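Local coordinates for protein phosphoacetylglucosamine mutase (Aspergillus lentulus, PDB 5O9X) that probably interconverts the 6-phosphate and 1-phosphate of N-acetylglucosamine, as an alpha-D-phosphohexomutase, and here holds glucose 1,6-bisphosphate in its active-site cleft, at residues Met65-His70 against Met162-Leu167; Asp286-Leu291 against Gln423-Ala428; Thr361-Leu366 against Tyr378-Gly383. The protein carries 1 engineered substitution. All blocks are in the same frame, centred on the assembly; numbering follows the deposited sequence.

Contact 1 (Met65-His70 against Met162-Leu167); sequences MVTAAH and MTTPQL. Engineered in segment 65-70: Ala69 (natural residue Ser). With G16 (1,6-di-O-phosphono-alpha-D-glucopyranose), chain B.
Met65, the penultimate residue of strand 61-66, packs against the first turn of helix 164-176, a strand-to-helix layer contact within the alpha/beta/alpha sandwich of domain I. The apolar part is carried by methionine. Its CG stands anti to the backbone N (chi1 180°) and the chain then bends at chi2, a course that leads CE down to Met162 O, 3.2 Å away. Met65 and Leu167 lie alongside one another, running opposite ways, with Met65 CB 3.9 Å from Leu167 CD2. Thr164 OG1 faces Met65 CG at 3.5 Å, while its polar need is met by Asp286; Thr67, its side chain roughly perpendicular to that of Thr164, brings its methyl CG2 to the same oxygen.

No hydrogen bond crosses between the two segments; several hold each segment in shape. Thr163 and Gln166 form a capping box that closes the helix start: Gln166 N donates to Thr163 OG1, and Gln166 OE1 accepts from Thr163 N. Thr67 OG1, which also bonds Asp133, accepts from Ala69 N in an ST turn.

That turn leads to the ligand. Ala69 is engineered from the natural serine, which in this family is the residue that carries the phosphate, and its CB lies 3.1 Å from G16 O2X. The same oxygen takes an almost straight bond (173°) in the plane of the His70 ring, from ND1 at 2.7 Å.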
loop_
_atom_site.group_PDB
_atom_site.type_symbol
_atom_site.label_atom_id
_atom_site.label_comp_id
_atom_site.label_asym_id
_atom_site.label_seq_id
_atom_site.Cartn_x
_atom_site.Cartn_y
_atom_site.Cartn_z
ATOM N N MET A 65 5.870 11.384 3.144
ATOM C CA MET A 65 4.486 11.283 3.639
ATOM C C MET A 65 4.578 10.997 5.133
ATOM O O MET A 65 5.258 10.020 5.527
ATOM C CB MET A 65 3.776 10.100 2.951
ATOM C CG MET A 65 2.314 9.914 3.413
ATOM S SD MET A 65 1.272 11.286 2.881
ATOM C CE MET A 65 -0.167 10.920 3.871
ATOM N N VAL A 66 3.927 11.809 5.957
ATOM C CA VAL A 66 3.969 11.582 7.397
ATOM C C VAL A 66 2.655 10.822 7.762
ATOM O O VAL A 66 1.580 11.395 7.724
ATOM C CB VAL A 66 4.084 12.885 8.189
ATOM C CG1 VAL A 66 4.053 12.589 9.721
ATOM C CG2 VAL A 66 5.394 13.605 7.734
ATOM N N THR A 67 2.782 9.516 8.052
ATOM C CA THR A 67 1.640 8.717 8.345
ATOM C C THR A 67 2.185 7.432 8.979
ATOM O O THR A 67 3.309 7.007 8.711
ATOM C CB THR A 67 0.845 8.336 7.005
ATOM O OG1 THR A 67 -0.281 7.561 7.377
ATOM C CG2 THR A 67 1.690 7.464 6.021
ATOM N N ALA A 68 1.359 6.832 9.813
ATOM C CA ALA A 68 1.516 5.416 10.191
ATOM C C ALA A 68 0.392 4.515 9.596
ATOM O O ALA A 68 0.264 3.365 10.023
ATOM C CB ALA A 68 1.652 5.247 11.712
ATOM N N ALA A 69 -0.380 5.031 8.599
ATOM C CA ALA A 69 -1.229 4.145 7.685
ATOM C C ALA A 69 -2.267 3.285 8.451
ATOM O O ALA A 69 -3.179 3.867 9.034
ATOM C CB ALA A 69 -0.296 3.275 6.864
ATOM N N HIS A 70 -2.110 1.934 8.553
ATOM C CA HIS A 70 -3.088 1.090 9.250
ATOM C C HIS A 70 -2.931 1.127 10.785
ATOM O O HIS A 70 -3.838 0.644 11.519
ATOM C CB HIS A 70 -2.951 -0.428 8.822
ATOM C CG HIS A 70 -1.894 -1.176 9.555
ATOM N ND1 HIS A 70 -0.571 -1.200 9.124
ATOM C CD2 HIS A 70 -1.933 -1.915 10.693
ATOM C CE1 HIS A 70 0.145 -1.935 9.963
ATOM N NE2 HIS A 70 -0.663 -2.376 10.921
ATOM N N MET A 162 -3.287 14.979 2.803
ATOM C CA MET A 162 -3.542 14.215 1.582
ATOM C C MET A 162 -3.470 12.738 1.930
ATOM O O MET A 162 -2.889 12.341 2.954
ATOM C CB MET A 162 -2.451 14.533 0.507
ATOM C CG MET A 162 -2.486 15.998 -0.008
ATOM S SD MET A 162 -1.909 16.200 -1.721
ATOM C CE MET A 162 -0.389 15.475 -1.540
ATOM N N THR A 163 -4.024 11.906 1.047
ATOM C CA THR A 163 -3.923 10.435 1.212
ATOM C C THR A 163 -2.512 10.121 0.735
ATOM O O THR A 163 -1.873 10.969 0.062
ATOM C CB THR A 163 -4.953 9.695 0.277
ATOM O OG1 THR A 163 -4.625 9.889 -1.080
ATOM C CG2 THR A 163 -6.402 10.191 0.493
ATOM N N THR A 164 -1.977 8.976 1.160
ATOM C CA THR A 164 -0.676 8.544 0.666
ATOM C C THR A 164 -0.597 8.542 -0.861
ATOM O O THR A 164 0.362 9.054 -1.409
ATOM C CB THR A 164 -0.315 7.218 1.347
ATOM O OG1 THR A 164 -0.074 7.511 2.741
ATOM C CG2 THR A 164 0.986 6.583 0.755
ATOM N N PRO A 165 -1.557 7.912 -1.549
ATOM C CA PRO A 165 -1.432 7.878 -3.008
ATOM C C PRO A 165 -1.516 9.275 -3.649
ATOM O O PRO A 165 -0.870 9.491 -4.672
ATOM C CB PRO A 165 -2.685 7.080 -3.453
ATOM C CG PRO A 165 -3.064 6.260 -2.279
ATOM C CD PRO A 165 -2.613 7.000 -1.044
ATOM N N GLN A 166 -2.280 10.213 -3.053
ATOM C CA GLN A 166 -2.225 11.646 -3.559
ATOM C C GLN A 166 -0.814 12.206 -3.540
ATOM O O GLN A 166 -0.393 12.848 -4.540
ATOM C CB GLN A 166 -3.152 12.575 -2.811
ATOM C CG GLN A 166 -4.586 12.346 -3.247
ATOM C CD GLN A 166 -5.549 13.215 -2.429
ATOM O OE1 GLN A 166 -5.296 13.557 -1.226
ATOM N NE2 GLN A 166 -6.650 13.594 -3.073
ATOM N N LEU A 167 -0.098 11.999 -2.427
ATOM C CA LEU A 167 1.285 12.473 -2.350
ATOM C C LEU A 167 2.179 11.784 -3.449
ATOM O O LEU A 167 2.924 12.464 -4.156
ATOM C CB LEU A 167 1.828 12.360 -0.864
ATOM C CG LEU A 167 3.233 12.913 -1.005
ATOM C CD1 LEU A 167 3.444 14.428 -1.036
ATOM C CD2 LEU A 167 4.286 12.112 -0.312
HETATM C C1 G16 B . 2.526 -1.632 5.346
HETATM C C2 G16 B . 3.135 -2.038 4.007
HETATM C C3 G16 B . 2.433 -3.325 3.468
HETATM C C4 G16 B . 2.456 -4.495 4.436
HETATM C C5 G16 B . 1.831 -4.031 5.745
HETATM C C6 G16 B . 2.030 -4.973 6.910
HETATM O O1 G16 B . 1.146 -1.311 5.149
HETATM O O2 G16 B . 3.108 -0.978 3.002
HETATM O O3 G16 B . 2.992 -3.600 2.246
HETATM O O4 G16 B . 1.685 -5.697 3.992
HETATM O O5 G16 B . 2.497 -2.858 6.269
HETATM O O6 G16 B . 3.508 -5.114 7.111
HETATM P P G16 B . 4.039 -5.986 8.372
HETATM O O1P G16 B . 3.335 -7.363 8.352
HETATM O O2P G16 B . 3.628 -5.244 9.666
HETATM O O3P G16 B . 5.581 -6.027 8.311
HETATM P "P'" G16 B . 0.517 0.161 5.496
HETATM O O1X G16 B . 1.597 1.226 5.166
HETATM O O2X G16 B . 0.308 0.212 7.044
HETATM O O3X G16 B . -0.822 0.259 4.849
#

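Contact 2 (Asp286-Leu291 against Gln423-Ala428). Unlike the reference sequence in segment 286-291: Leu291 (reference Val). With G16 (1,6-di-O-phosphono-alpha-D-glucopyranose), chain B.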
loop_
_atom_site.group_PDB
_atom_site.type_symbol
_atom_site.label_atom_id
_atom_site.label_comp_id
_atom_site.label_asym_id
_atom_site.label_seq_id
_atom_site.Cartn_x
_atom_site.Cartn_y
_atom_site.Cartn_z
ATOM N N ASP A 286 -4.811 6.016 5.832
ATOM C CA ASP A 286 -4.177 6.883 4.772
ATOM C C ASP A 286 -4.698 6.567 3.339
ATOM O O ASP A 286 -4.119 6.992 2.300
ATOM C CB ASP A 286 -2.641 6.826 4.804
ATOM C CG ASP A 286 -2.077 5.471 4.399
ATOM O OD1 ASP A 286 -2.859 4.502 4.521
ATOM O OD2 ASP A 286 -0.846 5.355 4.001
ATOM N N ALA A 287 -5.770 5.773 3.293
ATOM C CA ALA A 287 -6.431 5.354 2.038
ATOM C C ALA A 287 -5.432 4.665 1.062
ATOM O O ALA A 287 -5.408 4.941 -0.148
ATOM C CB ALA A 287 -7.150 6.528 1.360
ATOM N N ASP A 288 -4.645 3.739 1.611
ATOM C CA ASP A 288 -3.819 2.995 0.731
ATOM C C ASP A 288 -4.030 1.477 0.792
ATOM O O ASP A 288 -3.201 0.686 0.303
ATOM C CB ASP A 288 -2.358 3.395 0.936
ATOM C CG ASP A 288 -1.563 3.250 -0.376
ATOM O OD1 ASP A 288 -2.178 3.257 -1.488
ATOM O OD2 ASP A 288 -0.386 3.038 -0.254
ATOM N N ARG A 289 -5.145 1.091 1.386
ATOM C CA ARG A 289 -5.638 -0.306 1.340
ATOM C C ARG A 289 -7.121 -0.226 1.060
ATOM O O ARG A 289 -7.801 0.680 1.585
ATOM C CB ARG A 289 -5.501 -0.974 2.716
ATOM C CG ARG A 289 -4.060 -1.188 3.144
ATOM C CD ARG A 289 -4.099 -1.932 4.493
ATOM N NE ARG A 289 -2.740 -2.012 5.073
ATOM C CZ ARG A 289 -2.445 -2.775 6.118
ATOM N NH1 ARG A 289 -3.403 -3.484 6.702
ATOM N NH2 ARG A 289 -1.239 -2.777 6.643
ATOM N N ILE A 290 -7.635 -1.207 0.304
ATOM C CA ILE A 290 -9.098 -1.352 0.219
ATOM C C ILE A 290 -9.454 -2.849 0.281
ATOM O O ILE A 290 -8.790 -3.655 -0.358
ATOM C CB ILE A 290 -9.664 -0.725 -1.035
ATOM C CG1 ILE A 290 -11.222 -0.829 -1.044
ATOM C CG2 ILE A 290 -8.950 -1.207 -2.296
ATOM C CD1 ILE A 290 -11.846 0.090 -2.041
ATOM N N LEU A 291 -10.456 -3.204 1.070
ATOM C CA LEU A 291 -11.245 -4.405 0.731
ATOM C C LEU A 291 -12.674 -4.306 0.684
ATOM O O LEU A 291 -13.216 -3.346 1.142
ATOM C CB LEU A 291 -10.989 -5.573 1.550
ATOM C CG LEU A 291 -10.657 -5.753 2.903
ATOM C CD1 LEU A 291 -9.198 -5.695 2.403
ATOM C CD2 LEU A 291 -11.367 -4.667 3.685
ATOM N N GLN A 423 -0.198 3.782 -11.171
ATOM C CA GLN A 423 0.976 3.013 -11.471
ATOM C C GLN A 423 1.996 3.153 -10.309
ATOM O O GLN A 423 2.044 4.217 -9.648
ATOM C CB GLN A 423 1.498 3.502 -12.828
ATOM C CG GLN A 423 0.435 3.413 -13.935
ATOM C CD GLN A 423 0.037 1.954 -14.214
ATOM O OE1 GLN A 423 0.864 1.143 -14.686
ATOM N NE2 GLN A 423 -1.219 1.606 -13.903
ATOM N N ALA A 424 2.734 2.046 -10.058
ATOM C CA ALA A 424 3.781 1.816 -8.982
ATOM C C ALA A 424 3.304 1.355 -7.573
ATOM O O ALA A 424 3.148 0.139 -7.292
ATOM C CB ALA A 424 4.822 2.947 -8.901
ATOM N N VAL A 425 3.118 2.308 -6.673
ATOM C CA VAL A 425 2.491 2.023 -5.403
ATOM C C VAL A 425 0.970 2.087 -5.708
ATOM O O VAL A 425 0.485 2.932 -6.443
ATOM C CB VAL A 425 2.984 3.007 -4.277
ATOM C CG1 VAL A 425 2.257 2.816 -2.938
ATOM C CG2 VAL A 425 4.483 2.835 -4.067
ATOM N N GLY A 426 0.219 1.218 -5.103
ATOM C CA GLY A 426 -1.202 1.222 -5.405
ATOM C C GLY A 426 -1.918 2.414 -4.857
ATOM O O GLY A 426 -1.356 3.180 -4.035
ATOM N N ASP A 427 -3.148 2.599 -5.319
ATOM C CA ASP A 427 -4.001 3.686 -4.823
ATOM C C ASP A 427 -5.349 3.061 -4.518
ATOM O O ASP A 427 -6.046 2.679 -5.443
ATOM C CB ASP A 427 -4.051 4.786 -5.916
ATOM C CG ASP A 427 -5.075 5.871 -5.613
ATOM O OD1 ASP A 427 -5.892 5.683 -4.701
ATOM O OD2 ASP A 427 -5.092 6.920 -6.278
ATOM N N ALA A 428 -5.734 2.953 -3.243
ATOM C CA ALA A 428 -6.996 2.342 -2.853
ATOM C C ALA A 428 -8.273 2.901 -3.512
ATOM O O ALA A 428 -9.179 2.139 -3.904
ATOM C CB ALA A 428 -7.165 2.302 -1.352
HETATM C C1 G16 B . 2.526 -1.632 5.346
HETATM C C2 G16 B . 3.135 -2.038 4.007
HETATM C C3 G16 B . 2.433 -3.325 3.468
HETATM C C4 G16 B . 2.456 -4.495 4.436
HETATM C C5 G16 B . 1.831 -4.031 5.745
HETATM C C6 G16 B . 2.030 -4.973 6.910
HETATM O O1 G16 B . 1.146 -1.311 5.149
HETATM O O2 G16 B . 3.108 -0.978 3.002
HETATM O O3 G16 B . 2.992 -3.600 2.246
HETATM O O4 G16 B . 1.685 -5.697 3.992
HETATM O O5 G16 B . 2.497 -2.858 6.269
HETATM O O6 G16 B . 3.508 -5.114 7.111
HETATM P P G16 B . 4.039 -5.986 8.372
HETATM O O1P G16 B . 3.335 -7.363 8.352
HETATM O O2P G16 B . 3.628 -5.244 9.666
HETATM O O3P G16 B . 5.581 -6.027 8.311
HETATM P "P'" G16 B . 0.517 0.161 5.496
HETATM O O1X G16 B . 1.597 1.226 5.166
HETATM O O2X G16 B . 0.308 0.212 7.044
HETATM O O3X G16 B . -0.822 0.259 4.849
HETATM O O HOH W 1 -6.642 6.196 -2.258
#
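Ala287 meets Ala428 through its backbone: Ala287 O rests on Ala428 CB at 3.4 Å. The same carbonyl accepts from a water that also donates to Asp427 OD1, 2.6 Å from the water oxygen, so a single solvent molecule ties the two segments together. Asp427 is the N-cap of helix 428-442; its OD1 makes weak bonds to the backbone N of Ile429 and Ser430, and its OD2 is held by Tyr191.

Asp288 follows, in the Asp-Gly-Asp-Ala-Asp-Arg loop whose aspartates usually bind magnesium in phosphohexomutases. Its CB does not point at the other segment, yet the carboxylate swings closer. OD2 lies 3.8 Å from Val425 CG1, and the two side chains cross at about a right angle.

Arg289 turns its side chain from the protein contact to the ligand, but its carbonyl stays: Arg289 O lies 3.4 Å from Ala428 CB, so two backbone oxygens touch this one methyl. With CG anti to the carbonyl carbon (chi1 -67°) and the chain extended as far as NE, the guanidinium reaches the 1-phosphate. NE donates to G16 O3X at 3.0 Å, and NH2 donates to G16 O1 with an angle of 167°, in the plane of the group.

Ile290 closes the series. Its CB packs on Ala428 CB at 3.9 Å, and CG2 approaches Ala428 O.

Chemically, the 423-428 side offers methyl packing, a methyl against carbonyl oxygens, and a water bridge. Arg289 instead gives hydrogen bonds to the phosphate group and its ester oxygen, with Asp260 and Asp284 as long, weak ion partners; gripping two oxygens would limit turning of the guanidinium, whose positive charge probably offsets that of the phosphate.

Contact 3 (Thr361-Leu366 against Tyr378-Gly383). With G16 (1,6-di-O-phosphono-alpha-D-glucopyranose), chain B.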
loop_
_atom_site.group_PDB
_atom_site.type_symbol
_atom_site.label_atom_id
_atom_site.label_comp_id
_atom_site.label_asym_id
_atom_site.label_seq_id
_atom_site.Cartn_x
_atom_site.Cartn_y
_atom_site.Cartn_z
ATOM N N THR A 361 6.591 -9.692 2.189
ATOM C CA THR A 361 5.625 -8.671 2.539
ATOM C C THR A 361 6.209 -7.283 2.301
ATOM O O THR A 361 7.408 -7.024 2.597
ATOM C CB THR A 361 5.178 -8.860 3.991
ATOM O OG1 THR A 361 4.217 -9.906 3.979
ATOM C CG2 THR A 361 4.514 -7.620 4.581
ATOM N N GLY A 362 5.366 -6.409 1.761
ATOM C CA GLY A 362 5.771 -4.975 1.594
ATOM C C GLY A 362 5.679 -4.690 0.075
ATOM O O GLY A 362 6.338 -5.349 -0.745
ATOM N N VAL A 363 4.909 -3.661 -0.303
ATOM C CA VAL A 363 4.681 -3.256 -1.697
ATOM C C VAL A 363 5.975 -3.154 -2.577
ATOM O O VAL A 363 6.000 -3.533 -3.733
ATOM C CB VAL A 363 3.955 -1.846 -1.731
ATOM C CG1 VAL A 363 3.703 -1.402 -3.177
ATOM C CG2 VAL A 363 2.618 -1.929 -1.024
ATOM N N LYS A 364 7.046 -2.683 -2.002
ATOM C CA LYS A 364 8.298 -2.557 -2.716
ATOM C C LYS A 364 8.693 -3.889 -3.366
ATOM O O LYS A 364 9.034 -3.958 -4.548
ATOM C CB LYS A 364 9.382 -1.975 -1.750
ATOM C CG LYS A 364 9.735 -2.855 -0.501
ATOM C CD LYS A 364 10.219 -2.029 0.716
ATOM C CE LYS A 364 11.032 -2.805 1.775
ATOM N NZ LYS A 364 11.411 -1.989 3.018
ATOM N N HIS A 365 8.613 -4.979 -2.599
ATOM C CA HIS A 365 8.905 -6.320 -3.114
ATOM C C HIS A 365 7.924 -6.809 -4.177
ATOM O O HIS A 365 8.329 -7.522 -5.147
ATOM C CB HIS A 365 8.922 -7.313 -1.938
ATOM C CG HIS A 365 9.931 -6.922 -0.895
ATOM N ND1 HIS A 365 11.286 -6.876 -1.153
ATOM C CD2 HIS A 365 9.784 -6.573 0.401
ATOM C CE1 HIS A 365 11.928 -6.515 -0.056
ATOM N NE2 HIS A 365 11.038 -6.314 0.905
ATOM N N LEU A 366 6.625 -6.536 -3.974
ATOM C CA LEU A 366 5.666 -7.011 -4.985
ATOM C C LEU A 366 5.866 -6.282 -6.308
ATOM O O LEU A 366 5.740 -6.916 -7.353
ATOM C CB LEU A 366 4.160 -6.828 -4.572
ATOM C CG LEU A 366 3.696 -7.841 -3.486
ATOM C CD1 LEU A 366 4.050 -7.413 -2.032
ATOM C CD2 LEU A 366 2.145 -7.920 -3.551
ATOM N N TYR A 378 -0.494 -6.958 -8.896
ATOM C CA TYR A 378 -0.009 -7.315 -7.553
ATOM C C TYR A 378 -0.811 -6.718 -6.395
ATOM O O TYR A 378 -0.979 -5.517 -6.322
ATOM C CB TYR A 378 1.476 -7.002 -7.410
ATOM C CG TYR A 378 1.902 -5.568 -7.633
ATOM C CD1 TYR A 378 2.172 -4.676 -6.543
ATOM C CD2 TYR A 378 2.079 -5.115 -8.926
ATOM C CE1 TYR A 378 2.595 -3.350 -6.820
ATOM C CE2 TYR A 378 2.471 -3.813 -9.197
ATOM C CZ TYR A 378 2.772 -2.978 -8.165
ATOM O OH TYR A 378 3.178 -1.744 -8.591
ATOM N N PHE A 379 -1.356 -7.584 -5.553
ATOM C CA PHE A 379 -2.084 -7.178 -4.325
ATOM C C PHE A 379 -1.569 -7.952 -3.112
ATOM O O PHE A 379 -1.239 -9.120 -3.288
ATOM C CB PHE A 379 -3.615 -7.351 -4.508
ATOM C CG PHE A 379 -4.255 -6.235 -5.295
ATOM C CD1 PHE A 379 -4.941 -5.232 -4.651
ATOM C CD2 PHE A 379 -4.131 -6.197 -6.712
ATOM C CE1 PHE A 379 -5.519 -4.170 -5.358
ATOM C CE2 PHE A 379 -4.685 -5.137 -7.452
ATOM C CZ PHE A 379 -5.402 -4.143 -6.739
ATOM N N GLU A 380 -1.584 -7.358 -1.909
ATOM C CA GLU A 380 -1.457 -8.103 -0.700
ATOM C C GLU A 380 -2.858 -8.365 -0.246
ATOM O O GLU A 380 -3.762 -7.569 -0.606
ATOM C CB GLU A 380 -0.673 -7.269 0.348
ATOM C CG GLU A 380 0.776 -7.101 -0.140
ATOM C CD GLU A 380 1.602 -6.310 0.856
ATOM O OE1 GLU A 380 1.486 -5.065 0.889
ATOM O OE2 GLU A 380 2.349 -6.927 1.600
ATOM N N ALA A 381 -3.070 -9.461 0.502
ATOM C CA ALA A 381 -4.402 -9.807 1.006
ATOM C C ALA A 381 -5.040 -8.647 1.762
ATOM O O ALA A 381 -6.269 -8.534 1.787
ATOM C CB ALA A 381 -4.294 -11.117 1.907
ATOM N N ASN A 382 -4.215 -7.832 2.452
ATOM C CA ASN A 382 -4.721 -6.738 3.289
ATOM C C ASN A 382 -5.316 -5.601 2.433
ATOM O O ASN A 382 -5.829 -4.615 2.987
ATOM C CB ASN A 382 -3.570 -6.158 4.198
ATOM C CG ASN A 382 -2.411 -5.544 3.405
ATOM O OD1 ASN A 382 -2.599 -5.050 2.313
ATOM N ND2 ASN A 382 -1.206 -5.552 3.981
ATOM N N GLY A 383 -5.165 -5.688 1.090
ATOM C CA GLY A 383 -5.818 -4.688 0.182
ATOM C C GLY A 383 -4.909 -3.603 -0.389
ATOM O O GLY A 383 -5.359 -2.734 -1.125
HETATM C C1 G16 B . 2.526 -1.632 5.346
HETATM C C2 G16 B . 3.135 -2.038 4.007
HETATM C C3 G16 B . 2.433 -3.325 3.468
HETATM C C4 G16 B . 2.456 -4.495 4.436
HETATM C C5 G16 B . 1.831 -4.031 5.745
HETATM C C6 G16 B . 2.030 -4.973 6.910
HETATM O O1 G16 B . 1.146 -1.311 5.149
HETATM O O2 G16 B . 3.108 -0.978 3.002
HETATM O O3 G16 B . 2.992 -3.600 2.246
HETATM O O4 G16 B . 1.685 -5.697 3.992
HETATM O O5 G16 B . 2.497 -2.858 6.269
HETATM O O6 G16 B . 3.508 -5.114 7.111
HETATM P P G16 B . 4.039 -5.986 8.372
HETATM O O1P G16 B . 3.335 -7.363 8.352
HETATM O O2P G16 B . 3.628 -5.244 9.666
HETATM O O3P G16 B . 5.581 -6.027 8.311
HETATM P "P'" G16 B . 0.517 0.161 5.496
HETATM O O1X G16 B . 1.597 1.226 5.166
HETATM O O2X G16 B . 0.308 0.212 7.044
HETATM O O3X G16 B . -0.822 0.259 4.849
HETATM O O HOH W 2 1.831 -9.251 2.638
#
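Glu380 reaches from the end of strand 375-379 across Leu366 to the start of helix 363-370, in the sugar-binding loop of the phosphohexomutase fold. Its CB points toward that helix, and with CG anti to the carbonyl carbon (chi1 -67°) the chain runs on extended. CG touches both leucine methyls, Leu366 CD1 and CD2, each at 3.8 Å. CD still touches Leu366 CD1, and beyond it the carboxylate turns to the sugar. OE1 accepts from G16 O3 at 2.5 Å, a hydroxyl that also accepts from Val363 N, and Val363 CG2 lies against OE1. OE2 has three partners: G16 O4 donates at 2.8 Å, Gly362 N at 3.1 Å, and a water that links it to Thr361 OG1. The Gly362 N-H arrives 45° out of the carboxylate plane, and with the other two partners it would limit rotation of the group. Asn382 ND2 adds a weak bond to G16 O4, so the glutamate takes both vicinal hydroxyls, with Val363 N on O3 and Asn382 on O4.

Behind the glutamate, Leu366 CB packs on Tyr378 CD1 at 3.5 Å, and Val363 CG1 approaches the ring edge. Beyond them, Leu366 and Tyr378 rest on Val335 of strand 332-337, the neighbour of strand 375-379 in the sheet. Phe379 faces helix 306-324 instead, and the type I turn from Glu380 to Gly383 leads to the antiparallel strand 385-389.

How the contacts relate
Three contacts meet at one bisphosphate, illustrating how a cleft is assembled from separate domains. Contact 1 comes first along the chain and lies in domain I; contact 2 joins domains II and III; contact 3, in domain III, falls between the two segments of contact 2. The centres of contacts 1 and 2, and of 2 and 3, are about 10 Å apart, those of 1 and 3 about 16 Å, making contact 2 the bridge. Asp286 probably bonds Thr164 on one flank, and Ile290 N probably bonds Gly383 O on the other. Contacts 1 and 2 address the 1-phosphate, contact 3 the sugar hydroxyls, so the domains' relative placement shapes the pocket.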